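Local coordinates for protein gamma-glutamyltransferase 1 Threonine peptidase. MEROPS family T03 (Pseudomonas nitroreducens, PDB 7D9E) that transfers gamma-glutamyl groups, probably from donors such as glutamine to amines or water, by the N-terminal nucleophile chemistry expected of its family, at residues A[276-281]-A[305-310]; A[283-288]-A[342-347]. All blocks are in the same frame, centred on the assembly; numbering follows the deposited sequence.

Contact 1. Residues A[276-281]-A[305-310]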
loop_
_atom_site.group_PDB
_atom_site.type_symbol
_atom_site.label_atom_id
_atom_site.label_comp_id
_atom_site.label_asym_id
_atom_site.label_seq_id
_atom_site.Cartn_x
_atom_site.Cartn_y
_atom_site.Cartn_z
ATOM N N ALA A 276 -10.268 -9.456 -7.678
ATOM C CA ALA A 276 -10.883 -10.398 -8.612
ATOM C C ALA A 276 -12.230 -10.867 -8.074
ATOM O O ALA A 276 -13.223 -10.933 -8.814
ATOM C CB ALA A 276 -9.942 -11.583 -8.837
ATOM N N GLN A 277 -12.297 -11.098 -6.752
ATOM C CA GLN A 277 -13.544 -11.537 -6.135
ATOM C C GLN A 277 -14.551 -10.399 -6.025
ATOM O O GLN A 277 -15.746 -10.596 -6.290
ATOM C CB GLN A 277 -13.261 -12.137 -4.761
ATOM C CG GLN A 277 -12.491 -13.456 -4.846
ATOM C CD GLN A 277 -12.278 -14.092 -3.492
ATOM O OE1 GLN A 277 -12.518 -13.485 -2.458
ATOM N NE2 GLN A 277 -11.807 -15.334 -3.489
ATOM N N LEU A 278 -14.096 -9.211 -5.607
ATOM C CA LEU A 278 -15.012 -8.079 -5.449
ATOM C C LEU A 278 -15.647 -7.711 -6.783
ATOM O O LEU A 278 -16.876 -7.551 -6.887
ATOM C CB LEU A 278 -14.272 -6.876 -4.873
ATOM C CG LEU A 278 -13.864 -6.999 -3.405
ATOM C CD1 LEU A 278 -12.714 -6.027 -3.142
ATOM C CD2 LEU A 278 -14.992 -6.774 -2.419
ATOM N N ILE A 279 -14.821 -7.569 -7.823
ATOM C CA ILE A 279 -15.329 -7.205 -9.143
ATOM C C ILE A 279 -16.182 -8.327 -9.715
ATOM O O ILE A 279 -17.280 -8.097 -10.240
ATOM C CB ILE A 279 -14.165 -6.829 -10.078
ATOM C CG1 ILE A 279 -13.493 -5.550 -9.578
ATOM C CG2 ILE A 279 -14.631 -6.712 -11.515
ATOM C CD1 ILE A 279 -12.160 -5.269 -10.232
ATOM N N GLY A 280 -15.707 -9.562 -9.591
ATOM C CA GLY A 280 -16.430 -10.672 -10.173
ATOM C C GLY A 280 -17.779 -10.879 -9.524
ATOM O O GLY A 280 -18.772 -11.163 -10.199
ATOM N N ILE A 281 -17.830 -10.755 -8.202
ATOM C CA ILE A 281 -19.089 -10.946 -7.500
ATOM C C ILE A 281 -20.029 -9.795 -7.802
ATOM O O ILE A 281 -21.232 -9.997 -8.008
ATOM C CB ILE A 281 -18.843 -11.108 -5.994
ATOM C CG1 ILE A 281 -18.161 -12.460 -5.734
ATOM C CG2 ILE A 281 -20.156 -11.003 -5.228
ATOM C CD1 ILE A 281 -17.672 -12.638 -4.327
ATOM N N GLU A 305 -21.684 -7.228 2.168
ATOM C CA GLU A 305 -21.953 -8.654 2.008
ATOM C C GLU A 305 -20.882 -9.309 1.151
ATOM O O GLU A 305 -20.487 -10.459 1.402
ATOM C CB GLU A 305 -23.324 -8.854 1.368
ATOM C CG GLU A 305 -24.490 -8.691 2.322
ATOM C CD GLU A 305 -24.625 -9.867 3.276
ATOM O OE1 GLU A 305 -24.818 -11.017 2.803
ATOM O OE2 GLU A 305 -24.529 -9.654 4.503
ATOM N N ILE A 306 -20.408 -8.599 0.125
ATOM C CA ILE A 306 -19.320 -9.123 -0.688
ATOM C C ILE A 306 -18.036 -9.182 0.129
ATOM O O ILE A 306 -17.320 -10.193 0.120
ATOM C CB ILE A 306 -19.148 -8.283 -1.966
ATOM C CG1 ILE A 306 -20.463 -8.196 -2.745
ATOM C CG2 ILE A 306 -18.068 -8.906 -2.828
ATOM C CD1 ILE A 306 -20.379 -7.311 -3.968
ATOM N N GLU A 307 -17.751 -8.120 0.885
ATOM C CA GLU A 307 -16.519 -8.053 1.662
ATOM C C GLU A 307 -16.452 -9.148 2.718
ATOM O O GLU A 307 -15.358 -9.644 3.015
ATOM C CB GLU A 307 -16.347 -6.658 2.271
ATOM C CG GLU A 307 -16.103 -5.623 1.159
ATOM C CD GLU A 307 -16.462 -4.207 1.526
ATOM O OE1 GLU A 307 -17.099 -3.983 2.574
ATOM O OE2 GLU A 307 -16.111 -3.310 0.726
ATOM N N LYS A 308 -17.602 -9.576 3.250
ATOM C CA LYS A 308 -17.610 -10.671 4.212
ATOM C C LYS A 308 -16.918 -11.901 3.641
ATOM O O LYS A 308 -16.112 -12.552 4.321
ATOM C CB LYS A 308 -19.046 -11.027 4.587
ATOM C CG LYS A 308 -19.636 -10.170 5.716
ATOM C CD LYS A 308 -21.065 -10.600 5.972
ATOM C CE LYS A 308 -21.528 -10.333 7.404
ATOM N NZ LYS A 308 -21.466 -8.871 7.763
ATOM N N ARG A 309 -17.253 -12.250 2.389
ATOM C CA ARG A 309 -16.729 -13.472 1.788
ATOM C C ARG A 309 -15.267 -13.301 1.403
ATOM O O ARG A 309 -14.467 -14.231 1.551
ATOM C CB ARG A 309 -17.576 -13.850 0.570
ATOM C CG ARG A 309 -18.830 -14.644 0.909
ATOM C CD ARG A 309 -19.939 -13.710 1.375
ATOM N NE ARG A 309 -21.060 -14.453 1.940
ATOM C CZ ARG A 309 -22.183 -13.894 2.379
ATOM N NH1 ARG A 309 -22.330 -12.586 2.308
ATOM N NH2 ARG A 309 -23.139 -14.646 2.908
ATOM N N VAL A 310 -14.903 -12.122 0.913
ATOM C CA VAL A 310 -13.520 -11.820 0.556
ATOM C C VAL A 310 -12.613 -11.955 1.768
ATOM O O VAL A 310 -11.532 -12.560 1.703
ATOM C CB VAL A 310 -13.444 -10.412 -0.060
ATOM C CG1 VAL A 310 -11.994 -9.967 -0.226
ATOM C CG2 VAL A 310 -14.168 -10.389 -1.371
HETATM O O HOH W 1 -10.192 -12.938 -0.829
#
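The side-chain amide of Gln277 meets Val310 through its oxygen: OE1 lies 3.6 Å from Val310 CA and beside CG2. A water bridges OE1 and the Val310 carbonyl, donating to both, while NE2 bonds to Leu331 O and Asp313 OD2. Each end of this buried amide is therefore held, which fixes its flip. The other flat group, the Arg309 guanidinium, leads away from 276-281 and turns back along its own helix. Glu305 CA sits at its edge, and NH1 donates to Glu305 O and, in a salt bridge within the helix, to Glu305 OE1, 3.0 Å away and approached from above the carboxylate plane.

Between these polar ends the helices pack through branched aliphatic residues. Leu278 CD2 rests 3.8 Å from Ile306 CG2 and 3.9 Å from Val310 CG2, with Glu307 CG also against it. Ile306 has CG2 anti to its backbone N, a setting that leaves this methyl facing both Leu278 and Ile281, whose own CG2 approaches Ile306 CG1 at 3.8 Å. The short segments' axes approach to 9.8 Å and run roughly antiparallel, inclined at 143°. Phe102 of the partner chain also packs on Leu278.

The chemistry is that of a buried helix-helix contact: beta-branched residues and leucine supply shape, and glutamine suits this end because its oxygen can accept from a water while its NH2 donates to a backbone carbonyl and a carboxylate.

Contact 2. Residues A[283-288]-A[342-347]; sequences EQRAAD and GEVNPD
Consecutive bends at chi2 (-54°) and chi3 (-62°) curl the Arg285 side chain, so that its guanidinium reaches Val344 and Pro346 across the contact while still gripping Asp288. Both NE and NH2 donate to the same oxygen, Asp288 OD2, which lies 2.6 Å from NE and in the guanidinium plane. They arrive from one face of the carboxylate, NE on its anti side.

The third nitrogen serves the opposite segment. NH1 lies 3.0 Å from Val344 O, but the N-H is bent to 129° and the bond is weak; NH1 also donates to Ala341 O. A positive group probably suits this place, where carbonyls gather at the end of helix 334-343. Val344 CG1 stands over one face of the guanidinium, offset toward its rim. Pro346 CG touches both members of the ion pair, 3.2 Å from Arg285 NH2 and 3.3 Å from Asp288 OD1; proline offers a compact, rigid ring here. A leucine in place of Arg285 would probably leave Asp288 without its charge partner and Val344 O and Ala341 O without their shared donor.

Asn345 OD1 accepts from Asp347 N, forming an Asx turn that spans Pro346. Arg285 is the first residue to leave helical geometry after helix 271-284, at the step into short helix 286-289; from there it spans to the end of helix 334-343, while Val344 and Pro346 also pack on Leu302 of helix 297-317.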
loop_
_atom_site.group_PDB
_atom_site.type_symbol
_atom_site.label_atom_id
_atom_site.label_comp_id
_atom_site.label_asym_id
_atom_site.label_seq_id
_atom_site.Cartn_x
_atom_site.Cartn_y
_atom_site.Cartn_z
ATOM N N GLU A 283 -20.220 -8.055 -10.487
ATOM C CA GLU A 283 -20.760 -8.284 -11.825
ATOM C C GLU A 283 -21.835 -9.366 -11.806
ATOM O O GLU A 283 -22.871 -9.237 -12.468
ATOM C CB GLU A 283 -19.645 -8.644 -12.804
ATOM C CG GLU A 283 -18.632 -7.519 -13.051
ATOM C CD GLU A 283 -19.099 -6.457 -14.038
ATOM O OE1 GLU A 283 -19.026 -6.695 -15.265
ATOM O OE2 GLU A 283 -19.503 -5.365 -13.585
ATOM N N GLN A 284 -21.596 -10.451 -11.059
ATOM C CA GLN A 284 -22.585 -11.518 -10.963
ATOM C C GLN A 284 -23.894 -11.012 -10.381
ATOM O O GLN A 284 -24.966 -11.508 -10.741
ATOM C CB GLN A 284 -22.027 -12.631 -10.076
ATOM C CG GLN A 284 -21.078 -13.568 -10.774
ATOM C CD GLN A 284 -21.640 -14.125 -12.060
ATOM O OE1 GLN A 284 -22.674 -14.792 -12.056
ATOM N NE2 GLN A 284 -20.982 -13.823 -13.175
ATOM N N ARG A 285 -23.822 -10.039 -9.474
ATOM C CA ARG A 285 -24.992 -9.482 -8.801
ATOM C C ARG A 285 -25.469 -8.173 -9.428
ATOM O O ARG A 285 -26.071 -7.350 -8.735
ATOM C CB ARG A 285 -24.719 -9.296 -7.303
ATOM C CG ARG A 285 -24.324 -10.566 -6.542
ATOM C CD ARG A 285 -25.342 -11.685 -6.742
ATOM N NE ARG A 285 -26.684 -11.359 -6.247
ATOM C CZ ARG A 285 -27.278 -11.910 -5.186
ATOM N NH1 ARG A 285 -26.694 -12.875 -4.483
ATOM N NH2 ARG A 285 -28.505 -11.522 -4.857
ATOM N N ALA A 286 -25.271 -7.996 -10.735
ATOM C CA ALA A 286 -25.629 -6.735 -11.374
ATOM C C ALA A 286 -27.109 -6.420 -11.210
ATOM O O ALA A 286 -27.484 -5.253 -11.065
ATOM C CB ALA A 286 -25.274 -6.769 -12.861
ATOM N N ALA A 287 -27.973 -7.436 -11.233
ATOM C CA ALA A 287 -29.398 -7.135 -11.111
ATOM C C ALA A 287 -29.720 -6.493 -9.763
ATOM O O ALA A 287 -30.635 -5.660 -9.679
ATOM C CB ALA A 287 -30.247 -8.387 -11.335
ATOM N N ASP A 288 -28.996 -6.860 -8.707
ATOM C CA ASP A 288 -29.234 -6.294 -7.385
ATOM C C ASP A 288 -28.689 -4.879 -7.246
ATOM O O ASP A 288 -29.188 -4.121 -6.407
ATOM C CB ASP A 288 -28.579 -7.179 -6.324
ATOM C CG ASP A 288 -29.186 -8.563 -6.276
ATOM O OD1 ASP A 288 -30.345 -8.692 -5.835
ATOM O OD2 ASP A 288 -28.495 -9.518 -6.697
ATOM N N GLY A 342 -23.602 -16.065 -5.037
ATOM C CA GLY A 342 -24.897 -16.565 -4.619
ATOM C C GLY A 342 -25.171 -16.419 -3.141
ATOM O O GLY A 342 -26.344 -16.424 -2.737
ATOM N N GLU A 343 -24.120 -16.279 -2.326
ATOM C CA GLU A 343 -24.278 -16.151 -0.884
ATOM C C GLU A 343 -24.706 -14.750 -0.471
ATOM O O GLU A 343 -25.233 -14.575 0.634
ATOM C CB GLU A 343 -22.949 -16.425 -0.174
ATOM C CG GLU A 343 -22.405 -17.830 -0.337
ATOM C CD GLU A 343 -21.152 -18.056 0.494
ATOM O OE1 GLU A 343 -20.947 -17.346 1.520
ATOM O OE2 GLU A 343 -20.355 -18.931 0.114
ATOM N N VAL A 344 -24.457 -13.753 -1.321
ATOM C CA VAL A 344 -24.765 -12.373 -0.980
ATOM C C VAL A 344 -26.255 -12.231 -0.716
ATOM O O VAL A 344 -27.097 -12.638 -1.528
ATOM C CB VAL A 344 -24.309 -11.446 -2.114
ATOM C CG1 VAL A 344 -24.900 -10.043 -1.942
ATOM C CG2 VAL A 344 -22.790 -11.390 -2.158
ATOM N N ASN A 345 -26.588 -11.632 0.425
ATOM C CA ASN A 345 -27.975 -11.402 0.787
ATOM C C ASN A 345 -28.297 -9.933 0.554
ATOM O O ASN A 345 -27.797 -9.068 1.300
ATOM C CB ASN A 345 -28.201 -11.786 2.248
ATOM C CG ASN A 345 -29.658 -11.728 2.647
ATOM O OD1 ASN A 345 -30.441 -10.990 2.056
ATOM N ND2 ASN A 345 -30.039 -12.545 3.628
ATOM N N PRO A 346 -29.098 -9.594 -0.462
ATOM C CA PRO A 346 -29.297 -8.180 -0.800
ATOM C C PRO A 346 -30.181 -7.441 0.181
ATOM O O PRO A 346 -30.228 -6.208 0.124
ATOM C CB PRO A 346 -30.001 -8.233 -2.170
ATOM C CG PRO A 346 -29.778 -9.607 -2.668
ATOM C CD PRO A 346 -29.827 -10.450 -1.416
ATOM N N ASP A 347 -30.899 -8.156 1.049
ATOM C CA ASP A 347 -31.927 -7.549 1.881
ATOM C C ASP A 347 -31.626 -7.588 3.373
ATOM O O ASP A 347 -32.258 -6.844 4.126
ATOM C CB ASP A 347 -33.280 -8.225 1.598
ATOM C CG ASP A 347 -33.630 -8.244 0.109
#

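The centres of the two contacts lie 10 Å apart, and both use helix 271-284, contact 1 along its body and contact 2 at and beyond its end. Their segments alternate in the sequence: 276-281, 283-288, 305-310, then 342-347. They touch directly: Arg309 NE forms a salt bridge with Glu343 OE1, Asn345 N probably donates to Glu305 OE1, and Val344 packs on Glu305 and Ile306. Helices 271-284, 297-317 and 334-343 thus form one helical group within the gamma-glutamyltranspeptidase family region. Contact 1 is a buried contact of this group, with the Val310 side chain about 13 Å from the bound DON; contact 2 lies farther out, at the surface.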